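Local coordinates for microcin B17-processing protein McbC (Escherichia coli str. K-12 substr. MG1655, PDB 6GRH) that acts as a flavin mononucleotide-binding oxidoreductase needed to process the inactive microcin B17 precursor into the active peptide antibiotic, at residues 126-131 / 208-213; 130-135 / 149-154; 145-150 / 162-167; 191-196 / 255-260. All coordinates share one frame; numbering follows the deposited sequence. Where two conformers were deposited one is given.

Contact 1: residues 126-131 / 208-213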
# COMPACT_ATOMS: atom_id res chain seq x y z
N LEU D 126 -24.47 10.61 -6.41
CA LEU D 126 -24.09 9.36 -7.09
C LEU D 126 -24.67 8.10 -6.43
O LEU D 126 -24.87 7.08 -7.11
CB LEU D 126 -22.58 9.26 -7.20
CG LEU D 126 -21.97 10.40 -8.03
CD1 LEU D 126 -20.46 10.33 -7.92
CD2 LEU D 126 -22.42 10.34 -9.48
N TYR D 127 -24.94 8.16 -5.13
CA TYR D 127 -25.56 7.02 -4.41
C TYR D 127 -24.93 5.65 -4.72
O TYR D 127 -25.60 4.75 -5.26
CB TYR D 127 -27.07 7.03 -4.65
CG TYR D 127 -27.69 8.24 -4.03
CD1 TYR D 127 -27.97 8.26 -2.67
CD2 TYR D 127 -27.91 9.40 -4.78
CE1 TYR D 127 -28.50 9.39 -2.06
CE2 TYR D 127 -28.46 10.54 -4.19
CZ TYR D 127 -28.75 10.53 -2.83
OH TYR D 127 -29.25 11.65 -2.21
N PRO D 128 -23.66 5.47 -4.34
CA PRO D 128 -22.95 4.23 -4.70
C PRO D 128 -23.23 3.01 -3.83
O PRO D 128 -22.63 1.97 -4.07
CB PRO D 128 -21.46 4.62 -4.54
CG PRO D 128 -21.49 5.63 -3.43
CD PRO D 128 -22.72 6.45 -3.73
N ILE D 129 -24.08 3.15 -2.82
CA ILE D 129 -24.33 2.10 -1.87
C ILE D 129 -25.65 1.46 -2.22
O ILE D 129 -26.64 2.14 -2.40
CB ILE D 129 -24.37 2.64 -0.41
CG1 ILE D 129 -23.08 3.34 -0.08
CG2 ILE D 129 -24.71 1.54 0.60
CD1 ILE D 129 -21.83 2.50 -0.27
N GLU D 130 -25.65 0.13 -2.30
CA GLU D 130 -26.84 -0.65 -2.59
C GLU D 130 -27.33 -1.34 -1.33
O GLU D 130 -26.52 -1.77 -0.49
CB GLU D 130 -26.53 -1.68 -3.66
CG GLU D 130 -26.01 -1.06 -4.95
CD GLU D 130 -26.98 -0.08 -5.60
OE1 GLU D 130 -28.19 -0.36 -5.67
OE2 GLU D 130 -26.53 0.98 -6.09
N VAL D 131 -28.65 -1.42 -1.18
CA VAL D 131 -29.26 -2.13 -0.05
C VAL D 131 -29.85 -3.46 -0.51
O VAL D 131 -30.67 -3.51 -1.44
CB VAL D 131 -30.43 -1.34 0.59
CG1 VAL D 131 -30.93 -2.05 1.86
CG2 VAL D 131 -30.01 0.07 0.90
N ARG D 208 -14.13 7.18 0.91
CA ARG D 208 -14.46 7.76 2.19
C ARG D 208 -15.94 8.23 2.19
O ARG D 208 -16.69 7.97 3.15
CB ARG D 208 -13.48 8.92 2.46
CG ARG D 208 -13.54 9.56 3.82
CD ARG D 208 -13.02 11.00 3.80
NE ARG D 208 -11.59 11.11 3.53
CZ ARG D 208 -10.89 12.25 3.67
NH1 ARG D 208 -11.47 13.37 4.05
NH2 ARG D 208 -9.60 12.26 3.40
N MET D 209 -16.35 8.93 1.11
CA MET D 209 -17.74 9.39 0.94
C MET D 209 -18.75 8.23 0.92
O MET D 209 -19.82 8.33 1.54
CB MET D 209 -17.91 10.26 -0.34
CG MET D 209 -17.26 11.66 -0.29
SD MET D 209 -17.74 12.82 -1.62
CE MET D 209 -16.18 13.56 -2.07
N ALA D 210 -18.41 7.14 0.23
CA ALA D 210 -19.29 5.97 0.16
C ALA D 210 -19.52 5.29 1.54
O ALA D 210 -20.65 4.91 1.86
CB ALA D 210 -18.74 4.97 -0.82
N LEU D 211 -18.45 5.18 2.33
CA LEU D 211 -18.53 4.61 3.68
C LEU D 211 -19.37 5.47 4.61
O LEU D 211 -20.19 4.97 5.32
CB LEU D 211 -17.12 4.34 4.26
CG LEU D 211 -16.57 2.95 3.94
CD1 LEU D 211 -16.56 2.58 2.47
CD2 LEU D 211 -15.15 2.83 4.47
N MET D 212 -19.19 6.79 4.54
CA MET D 212 -20.03 7.70 5.29
C MET D 212 -21.50 7.60 4.88
O MET D 212 -22.38 7.55 5.73
CB MET D 212 -19.49 9.14 5.22
CG MET D 212 -18.17 9.27 5.95
SD MET D 212 -17.50 10.94 5.98
CE MET D 212 -17.27 11.30 4.26
N GLU D 213 -21.75 7.50 3.59
CA GLU D 213 -23.10 7.34 3.11
C GLU D 213 -23.79 6.12 3.66
O GLU D 213 -24.95 6.18 4.02
CB GLU D 213 -23.11 7.32 1.59
CG GLU D 213 -24.46 7.09 0.97
CD GLU D 213 -24.38 7.18 -0.54
OE1 GLU D 213 -23.66 8.10 -1.04
OE2 GLU D 213 -25.05 6.33 -1.21
O HOH W 1 -27.08 4.93 -1.89

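Contact 2: residues 130-135 / 149-154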
# COMPACT_ATOMS: atom_id res chain seq x y z
N GLU D 130 -25.65 0.13 -2.30
CA GLU D 130 -26.84 -0.65 -2.59
C GLU D 130 -27.33 -1.34 -1.33
O GLU D 130 -26.52 -1.77 -0.49
CB GLU D 130 -26.53 -1.68 -3.66
CG GLU D 130 -26.01 -1.06 -4.95
CD GLU D 130 -26.98 -0.08 -5.60
OE1 GLU D 130 -28.19 -0.36 -5.67
OE2 GLU D 130 -26.53 0.98 -6.09
N VAL D 131 -28.65 -1.42 -1.18
CA VAL D 131 -29.26 -2.13 -0.05
C VAL D 131 -29.85 -3.46 -0.51
O VAL D 131 -30.67 -3.51 -1.44
CB VAL D 131 -30.43 -1.34 0.59
CG1 VAL D 131 -30.93 -2.05 1.86
CG2 VAL D 131 -30.01 0.07 0.90
N PHE D 132 -29.45 -4.52 0.17
CA PHE D 132 -29.99 -5.84 -0.08
C PHE D 132 -30.78 -6.30 1.15
O PHE D 132 -30.42 -5.98 2.29
CB PHE D 132 -28.87 -6.80 -0.40
CG PHE D 132 -28.25 -6.59 -1.77
CD1 PHE D 132 -27.25 -5.66 -1.95
CD2 PHE D 132 -28.67 -7.34 -2.87
CE1 PHE D 132 -26.65 -5.47 -3.20
CE2 PHE D 132 -28.09 -7.16 -4.13
CZ PHE D 132 -27.09 -6.21 -4.30
N LEU D 133 -31.86 -7.01 0.91
CA LEU D 133 -32.75 -7.50 1.94
C LEU D 133 -32.57 -9.00 2.02
O LEU D 133 -32.67 -9.68 0.99
CB LEU D 133 -34.19 -7.17 1.59
CG LEU D 133 -35.31 -7.88 2.37
CD1 LEU D 133 -35.25 -7.50 3.84
CD2 LEU D 133 -36.64 -7.49 1.75
N CYS D 134 -32.27 -9.51 3.21
CA CYS D 134 -32.07 -10.95 3.43
C CYS D 134 -33.13 -11.48 4.38
O CYS D 134 -33.23 -11.01 5.51
CB CYS D 134 -30.66 -11.21 4.00
SG CYS D 134 -29.33 -10.87 2.81
N ARG D 135 -33.91 -12.46 3.91
CA ARG D 135 -34.97 -13.07 4.72
C ARG D 135 -34.35 -14.23 5.51
O ARG D 135 -33.75 -15.12 4.92
CB ARG D 135 -36.09 -13.58 3.81
CG ARG D 135 -37.18 -14.36 4.51
CD ARG D 135 -38.38 -14.56 3.59
NE ARG D 135 -39.38 -15.42 4.19
CZ ARG D 135 -39.36 -16.76 4.18
NH1 ARG D 135 -38.38 -17.45 3.60
NH2 ARG D 135 -40.34 -17.42 4.78
N VAL D 149 -33.16 -13.41 -0.91
CA VAL D 149 -32.37 -12.19 -1.04
C VAL D 149 -33.03 -11.34 -2.11
O VAL D 149 -33.38 -11.85 -3.16
CB VAL D 149 -30.92 -12.47 -1.43
CG1 VAL D 149 -30.12 -11.19 -1.42
CG2 VAL D 149 -30.28 -13.47 -0.48
N TYR D 150 -33.16 -10.05 -1.83
CA TYR D 150 -33.73 -9.08 -2.76
C TYR D 150 -32.82 -7.88 -2.76
O TYR D 150 -32.05 -7.68 -1.83
CB TYR D 150 -35.13 -8.64 -2.31
CG TYR D 150 -36.18 -9.72 -2.29
CD1 TYR D 150 -36.39 -10.51 -1.16
CD2 TYR D 150 -36.99 -9.93 -3.40
CE1 TYR D 150 -37.37 -11.49 -1.13
CE2 TYR D 150 -37.97 -10.92 -3.38
CZ TYR D 150 -38.15 -11.69 -2.26
OH TYR D 150 -39.11 -12.67 -2.27
N HIS D 151 -32.91 -7.07 -3.82
CA HIS D 151 -32.21 -5.81 -3.90
C HIS D 151 -33.27 -4.71 -3.90
O HIS D 151 -34.17 -4.75 -4.72
CB HIS D 151 -31.36 -5.84 -5.16
CG HIS D 151 -30.74 -4.54 -5.53
ND1 HIS D 151 -30.73 -4.07 -6.82
CD2 HIS D 151 -30.09 -3.61 -4.79
CE1 HIS D 151 -30.10 -2.91 -6.87
NE2 HIS D 151 -29.69 -2.61 -5.65
N TYR D 152 -33.19 -3.75 -2.96
CA TYR D 152 -34.14 -2.65 -2.92
C TYR D 152 -33.73 -1.55 -3.89
O TYR D 152 -32.60 -1.09 -3.84
CB TYR D 152 -34.29 -2.06 -1.50
CG TYR D 152 -35.35 -0.97 -1.45
CD1 TYR D 152 -36.65 -1.23 -1.84
CD2 TYR D 152 -35.04 0.32 -1.04
CE1 TYR D 152 -37.63 -0.26 -1.80
CE2 TYR D 152 -36.02 1.31 -1.00
CZ TYR D 152 -37.32 1.02 -1.38
OH TYR D 152 -38.31 1.98 -1.36
N LEU D 153 -34.67 -1.14 -4.76
CA LEU D 153 -34.48 -0.05 -5.72
C LEU D 153 -35.17 1.17 -5.13
O LEU D 153 -36.40 1.27 -5.18
CB LEU D 153 -35.05 -0.42 -7.09
CG LEU D 153 -34.51 -1.68 -7.77
CD1 LEU D 153 -35.29 -1.98 -9.04
CD2 LEU D 153 -33.02 -1.53 -8.09
N PRO D 154 -34.40 2.11 -4.55
CA PRO D 154 -35.03 3.20 -3.78
C PRO D 154 -35.80 4.25 -4.57
O PRO D 154 -36.66 4.93 -3.98
CB PRO D 154 -33.85 3.85 -3.05
CG PRO D 154 -32.65 3.01 -3.36
CD PRO D 154 -32.94 2.31 -4.65
O HOH W 2 -30.19 -0.12 -3.14

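Contact 3: residues 145-150 / 162-167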
# COMPACT_ATOMS: atom_id res chain seq x y z
N ALA D 145 -42.15 -16.79 -3.33
CA ALA D 145 -41.84 -18.04 -2.64
C ALA D 145 -40.44 -18.54 -3.02
O ALA D 145 -40.13 -18.72 -4.19
CB ALA D 145 -42.89 -19.11 -2.97
N GLY D 146 -39.60 -18.74 -2.01
CA GLY D 146 -38.28 -19.33 -2.20
C GLY D 146 -37.16 -18.35 -2.50
O GLY D 146 -36.01 -18.75 -2.56
N THR D 147 -37.48 -17.08 -2.71
CA THR D 147 -36.47 -16.05 -2.90
C THR D 147 -36.22 -15.40 -1.55
O THR D 147 -37.15 -14.85 -0.95
CB THR D 147 -36.95 -15.02 -3.93
OG1 THR D 147 -37.17 -15.69 -5.16
CG2 THR D 147 -35.92 -13.91 -4.12
N ASN D 148 -34.98 -15.48 -1.08
CA ASN D 148 -34.62 -14.96 0.24
C ASN D 148 -33.67 -13.80 0.25
O ASN D 148 -33.40 -13.28 1.31
CB ASN D 148 -34.06 -16.08 1.10
CG ASN D 148 -35.13 -17.05 1.51
OD1 ASN D 148 -36.18 -16.63 1.98
ND2 ASN D 148 -34.87 -18.34 1.31
N VAL D 149 -33.16 -13.41 -0.91
CA VAL D 149 -32.37 -12.19 -1.04
C VAL D 149 -33.03 -11.34 -2.11
O VAL D 149 -33.38 -11.85 -3.16
CB VAL D 149 -30.92 -12.47 -1.43
CG1 VAL D 149 -30.12 -11.19 -1.42
CG2 VAL D 149 -30.28 -13.47 -0.48
N TYR D 150 -33.16 -10.05 -1.83
CA TYR D 150 -33.73 -9.08 -2.76
C TYR D 150 -32.82 -7.88 -2.76
O TYR D 150 -32.05 -7.68 -1.83
CB TYR D 150 -35.13 -8.64 -2.31
CG TYR D 150 -36.18 -9.72 -2.29
CD1 TYR D 150 -36.39 -10.51 -1.16
CD2 TYR D 150 -36.99 -9.93 -3.40
CE1 TYR D 150 -37.37 -11.49 -1.13
CE2 TYR D 150 -37.97 -10.92 -3.38
CZ TYR D 150 -38.15 -11.69 -2.26
OH TYR D 150 -39.11 -12.67 -2.27
N VAL D 162 -32.93 -11.51 -6.05
CA VAL D 162 -31.49 -11.73 -6.15
C VAL D 162 -31.07 -13.19 -6.00
O VAL D 162 -30.28 -13.67 -6.80
CB VAL D 162 -30.74 -10.83 -5.16
CG1 VAL D 162 -29.25 -11.18 -5.06
CG2 VAL D 162 -30.91 -9.37 -5.58
N ALA D 163 -31.56 -13.90 -4.98
CA ALA D 163 -31.10 -15.27 -4.70
C ALA D 163 -32.15 -16.14 -4.03
O ALA D 163 -32.98 -15.66 -3.27
CB ALA D 163 -29.84 -15.25 -3.85
N THR D 164 -32.08 -17.43 -4.35
CA THR D 164 -32.93 -18.44 -3.78
C THR D 164 -32.15 -19.36 -2.83
O THR D 164 -32.49 -20.53 -2.70
CB THR D 164 -33.51 -19.31 -4.91
OG1 THR D 164 -32.44 -19.91 -5.63
CG2 THR D 164 -34.34 -18.48 -5.88
N CYS D 165 -31.11 -18.85 -2.17
CA CYS D 165 -30.45 -19.63 -1.11
C CYS D 165 -31.44 -19.80 0.04
O CYS D 165 -32.33 -18.96 0.21
CB CYS D 165 -29.20 -18.93 -0.60
SG CYS D 165 -29.43 -17.17 -0.27
N ASN D 166 -31.32 -20.89 0.79
CA ASN D 166 -32.25 -21.10 1.91
C ASN D 166 -31.95 -20.12 3.04
O ASN D 166 -30.87 -19.51 3.07
CB ASN D 166 -32.31 -22.56 2.42
CG ASN D 166 -30.95 -23.12 2.82
OD1 ASN D 166 -30.12 -22.45 3.43
ND2 ASN D 166 -30.73 -24.37 2.50
N THR D 167 -32.90 -19.98 3.94
CA THR D 167 -32.83 -19.05 5.05
C THR D 167 -31.68 -19.39 6.04
O THR D 167 -31.04 -18.48 6.59
CB THR D 167 -34.20 -19.00 5.75
OG1 THR D 167 -34.58 -17.64 5.97
CG2 THR D 167 -34.20 -19.79 7.06

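Contact 4: residues 191-196 / 255-260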
# COMPACT_ATOMS: atom_id res chain seq x y z
N TYR D 191 -25.67 -3.60 3.39
CA TYR D 191 -25.32 -2.39 2.66
C TYR D 191 -24.02 -2.66 1.93
O TYR D 191 -23.03 -3.03 2.57
CB TYR D 191 -25.15 -1.20 3.61
CG TYR D 191 -26.37 -0.89 4.41
CD1 TYR D 191 -27.26 0.10 4.00
CD2 TYR D 191 -26.66 -1.60 5.60
CE1 TYR D 191 -28.42 0.37 4.73
CE2 TYR D 191 -27.80 -1.32 6.36
CZ TYR D 191 -28.67 -0.34 5.92
OH TYR D 191 -29.78 -0.02 6.65
N CYS D 192 -24.02 -2.47 0.61
CA CYS D 192 -22.89 -2.85 -0.24
C CYS D 192 -22.39 -1.68 -1.08
O CYS D 192 -23.18 -0.93 -1.64
CB CYS D 192 -23.30 -3.96 -1.18
SG CYS D 192 -23.82 -5.46 -0.31
N ILE D 193 -21.07 -1.57 -1.18
CA ILE D 193 -20.42 -0.57 -1.99
C ILE D 193 -20.13 -1.14 -3.39
O ILE D 193 -19.57 -2.22 -3.52
CB ILE D 193 -19.09 -0.09 -1.37
CG1 ILE D 193 -18.51 1.08 -2.19
CG2 ILE D 193 -18.06 -1.20 -1.20
CD1 ILE D 193 -17.30 1.69 -1.54
N ILE D 194 -20.50 -0.38 -4.42
CA ILE D 194 -20.05 -0.67 -5.78
C ILE D 194 -18.78 0.14 -5.99
O ILE D 194 -18.84 1.36 -6.11
CB ILE D 194 -21.12 -0.29 -6.82
CG1 ILE D 194 -22.40 -1.07 -6.55
CG2 ILE D 194 -20.59 -0.55 -8.24
CD1 ILE D 194 -23.52 -0.73 -7.49
N PHE D 195 -17.64 -0.52 -6.06
CA PHE D 195 -16.34 0.20 -6.00
C PHE D 195 -16.22 1.26 -7.07
O PHE D 195 -15.89 2.42 -6.78
CB PHE D 195 -15.15 -0.73 -6.09
CG PHE D 195 -14.99 -1.62 -4.88
CD1 PHE D 195 -14.55 -1.10 -3.68
CD2 PHE D 195 -15.30 -2.97 -4.96
CE1 PHE D 195 -14.39 -1.92 -2.57
CE2 PHE D 195 -15.14 -3.80 -3.85
CZ PHE D 195 -14.68 -3.26 -2.65
N GLU D 196 -16.51 0.88 -8.30
CA GLU D 196 -16.30 1.81 -9.41
C GLU D 196 -17.26 2.99 -9.38
O GLU D 196 -16.86 4.07 -9.78
CB GLU D 196 -16.32 1.07 -10.75
CG GLU D 196 -15.04 0.23 -10.90
CD GLU D 196 -14.82 -0.33 -12.30
OE1 GLU D 196 -14.89 0.44 -13.29
OE2 GLU D 196 -14.52 -1.54 -12.40
N ALA D 255 -18.96 -5.12 -2.63
CA ALA D 255 -18.55 -5.72 -1.35
C ALA D 255 -19.54 -5.28 -0.26
O ALA D 255 -19.95 -4.15 -0.24
CB ALA D 255 -17.10 -5.33 -0.99
N PRO D 256 -19.95 -6.21 0.63
CA PRO D 256 -20.79 -5.85 1.79
C PRO D 256 -20.01 -5.04 2.84
O PRO D 256 -18.97 -5.48 3.30
CB PRO D 256 -21.22 -7.21 2.34
CG PRO D 256 -20.10 -8.13 1.98
CD PRO D 256 -19.61 -7.66 0.65
N LEU D 257 -20.49 -3.86 3.19
CA LEU D 257 -19.83 -3.00 4.17
C LEU D 257 -20.28 -3.26 5.61
O LEU D 257 -19.49 -3.16 6.53
CB LEU D 257 -20.02 -1.51 3.84
CG LEU D 257 -19.33 -1.00 2.59
CD1 LEU D 257 -19.63 0.46 2.36
CD2 LEU D 257 -17.84 -1.23 2.67
N ILE D 258 -21.57 -3.55 5.78
CA ILE D 258 -22.17 -3.68 7.09
C ILE D 258 -23.50 -4.41 6.94
O ILE D 258 -24.16 -4.33 5.90
CB ILE D 258 -22.31 -2.29 7.78
CG1 ILE D 258 -22.46 -2.39 9.28
CG2 ILE D 258 -23.44 -1.47 7.18
CD1 ILE D 258 -21.21 -2.85 9.98
N VAL D 259 -23.83 -5.16 7.98
CA VAL D 259 -25.09 -5.90 8.05
C VAL D 259 -25.92 -5.26 9.17
O VAL D 259 -25.37 -4.70 10.12
CB VAL D 259 -24.81 -7.39 8.32
CG1 VAL D 259 -26.09 -8.16 8.64
CG2 VAL D 259 -24.11 -8.03 7.12
N GLN D 260 -27.24 -5.31 9.04
CA GLN D 260 -28.13 -4.76 10.06
C GLN D 260 -29.28 -5.72 10.25
O GLN D 260 -30.06 -5.96 9.33
CB GLN D 260 -28.64 -3.38 9.67
CG GLN D 260 -29.38 -2.64 10.78
CD GLN D 260 -29.73 -1.22 10.38
OE1 GLN D 260 -29.74 -0.88 9.19
NE2 GLN D 260 -30.08 -0.39 11.38

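Contact 1: residues 126-131 / 208-213
Glu213 reaches out from helix 204-227 to the loop at Tyr127 and Pro128. Its CG is anti to the backbone N (chi1 177°) and the rest of the chain is extended. This carries the carboxylate across to the loop. There Glu213 OE2 lies 3.3 Å from Tyr127 CA, and Glu213 OE1 lies 3.3 Å from Pro128 CD. The Tyr127 side chain crosses that of Glu213 at about a right angle. Its CD1 is 3.8 Å from Glu213 OE2, and the ring and carboxylate planes are 58° apart. Ile129 and Glu213 run past each other in opposite directions. The end of Ile129 reaches the helix backbone, with Ile129 CD1 3.4 Å from Ala210 O. The Ala210 methyl packs against the proline ring, with Ala210 CB 3.8 Å from Pro128 CG.

No direct hydrogen bond joins the segments. One water does so instead, donating to Glu213 OE2 at 2.6 Å and to Ile129 O at 2.9 Å. It also sits in the plane of the Tyr127 ring, at its edge. The other carboxylate oxygen, OE1, is hydrogen-bonded to Ser122 OG, which also bonds Tyr127 N. The Tyr127 hydroxyl is held by Tyr120 O. Ser122 and Met209 belong to the flavin mononucleotide pocket, and Tyr127 comes close to a bound flavin. The buried carboxylate ties a long helix to the cofactor-binding loop and the start of inner strand 129-135 of a nitroreductase-family domain.

Contact 2: residues 130-135 / 149-154
Phe132 and His151 form the dense part of this antiparallel strand pair. Their rings make an offset stack, centroids 4.8 Å apart and planes at 27°. Phe132 CE2 also meets His151 CB at 3.7 Å. A chi1 of 170° swings the His151 ring away from its own backbone N and over one face of Phe132, with NE2 facing Glu130. The His151 NE2 to Glu130 OE1 bond is 2.7 Å long. It lies in the imidazole plane and enters on the anti side of the carboxylate. On the other face of the sheet, Leu133 CD2 rests 4.2 Å from Tyr150 CD1. Their backbones exchange two bonds, Leu133 N to Tyr150 O at 2.8 Å and Tyr150 N to Leu133 O at 2.9 Å.

Toward Val131 and Tyr152 the packing thins. Tyr152 N bonds Val131 O, but a single water bridges the strands, although the residues here are buried. It accepts from Val131 N at 2.8 Å and donates to Tyr152 O at 2.7 Å and to Glu130 OE1.

His151 ND1 has a second carboxylate partner, Glu160. Helix 97-108 packs on Val131, Leu133 and Tyr152. Strand 187-194 flanks 129-135 on its other edge, and strand 158-163 flanks 149-153.

Contact 3: residues 145-150 / 162-167
Val149 and Ala163 pair as antiparallel partners, with a classic beta bulge on each strand. Asn148 and Val149 both face Ala163, while Val162 and Ala163 both face Val149. Each carbonyl therefore takes two donors. Ala163 O accepts from Asn148 N at 3.0 Å, in the carbonyl plane, and from Val149 N at 3.3 Å. Val149 O accepts from Val162 N at 2.9 Å and from Ala163 N at 3.3 Å. These two donors come from the same face of its plane, and Ala163 N stands 36° out of it.

The side chain of Asn148 adds a further tie. Its ND2 gives a nearly straight bond to Cys165 O, 2.8 Å long with an angle of 174° at the hydrogen, in the plane of the amide. The other end of that amide, OD1, accepts from Arg135 NH1, so both polar atoms are engaged and the amide is fixed in rotation. Val149 spreads its two methyls. CG1 meets Val162 CG1 at 3.7 Å, and CG2 meets Cys165 SG at 3.8 Å and also touches Ala163 CB. Thr147 CG2 lies 3.5 Å from Ala163 O.

Past Cys165 the chain enters helix 167-175, with Asn166 as its N-cap. Each shared carbonyl has one shorter and one longer bond, and Ala163 N approaches Val149 O off its lone pairs. The second bond of each pair is therefore probably the weaker. The straight amide bond from Asn148 adds a firm polar link beside the apolar packing of Val149.

Contact 4: residues 191-196 / 255-260
Tyr191 and Gln260 cross obliquely, with ring and amide planes 44° apart. The phenol hydroxyl donates to Gln260 OE1 at 2.7 Å, almost head-on to that carbonyl (C=O...donor angle 177°). A stretched chain, with chi1 at -170°, carries the Gln260 amide to the hydroxyl. Gln260 CB lies in the plane of the tyrosine ring, at its edge. Gln260 NE2 bonds Asn232 OD1, so the amide is held at both ends. Ile258 comes to the same ring at a slant, with its CG2 3.6 Å from Tyr191 CD2.

The backbones run antiparallel, and Leu257 and Ile258 both face Tyr191. This is a classic beta bulge. Tyr191 O accepts from Leu257 N at 2.7 Å, and Tyr191 N donates to Ile258 O at 3.0 Å. The register moves by one residue, and the strands then pair Cys192 with Pro256 and Ile193 with Ala255. They are two neighbouring inner strands of the antiparallel sheet in this nitroreductase-family chain.

Leu257, within the bulge, crosses Ile193 obliquely, its CD1 3.8 Å from Ile193 CB and its CD2 beside Ile193 CG2. Cys192 turns to the opposite face of the sheet and sets SG 3.7 Å from Pro256 CA. Phe195, at the start of helix 195-199, folds back so that its CZ meets Ala255 CB at 3.6 Å. Ile193 CG2 sits over one face of the Phe195 ring, near the rim. Ile258 touches a bound flavin mononucleotide, and Leu257 and Ile258 pack on Met212 of the second subunit.

In the fold
All four contacts reach one antiparallel sheet; contact 1 sets helix 204-227 against it. Contacts 1 and 2 share Glu130 and Val131 on strand 129-135, centres about 15 Å apart. Contacts 2 and 3 share Val149 and Tyr150, centres about 11 Å apart. Contact 4 lies beside contact 1, centres about 8 Å apart. Glu130 N comes 2.8 Å from Cys192 O. Phe132 CD1 lies 3.8 Å from Cys192 SG, linking contacts 2 and 4. Contacts 1 and 4 each come near a bound flavin mononucleotide, not necessarily the same molecule: Tyr127 and Met209 in one, Ile258 in the other. Contact 3 sits at the sheet margin within this chain, its centre about 25 Å from contact 1's.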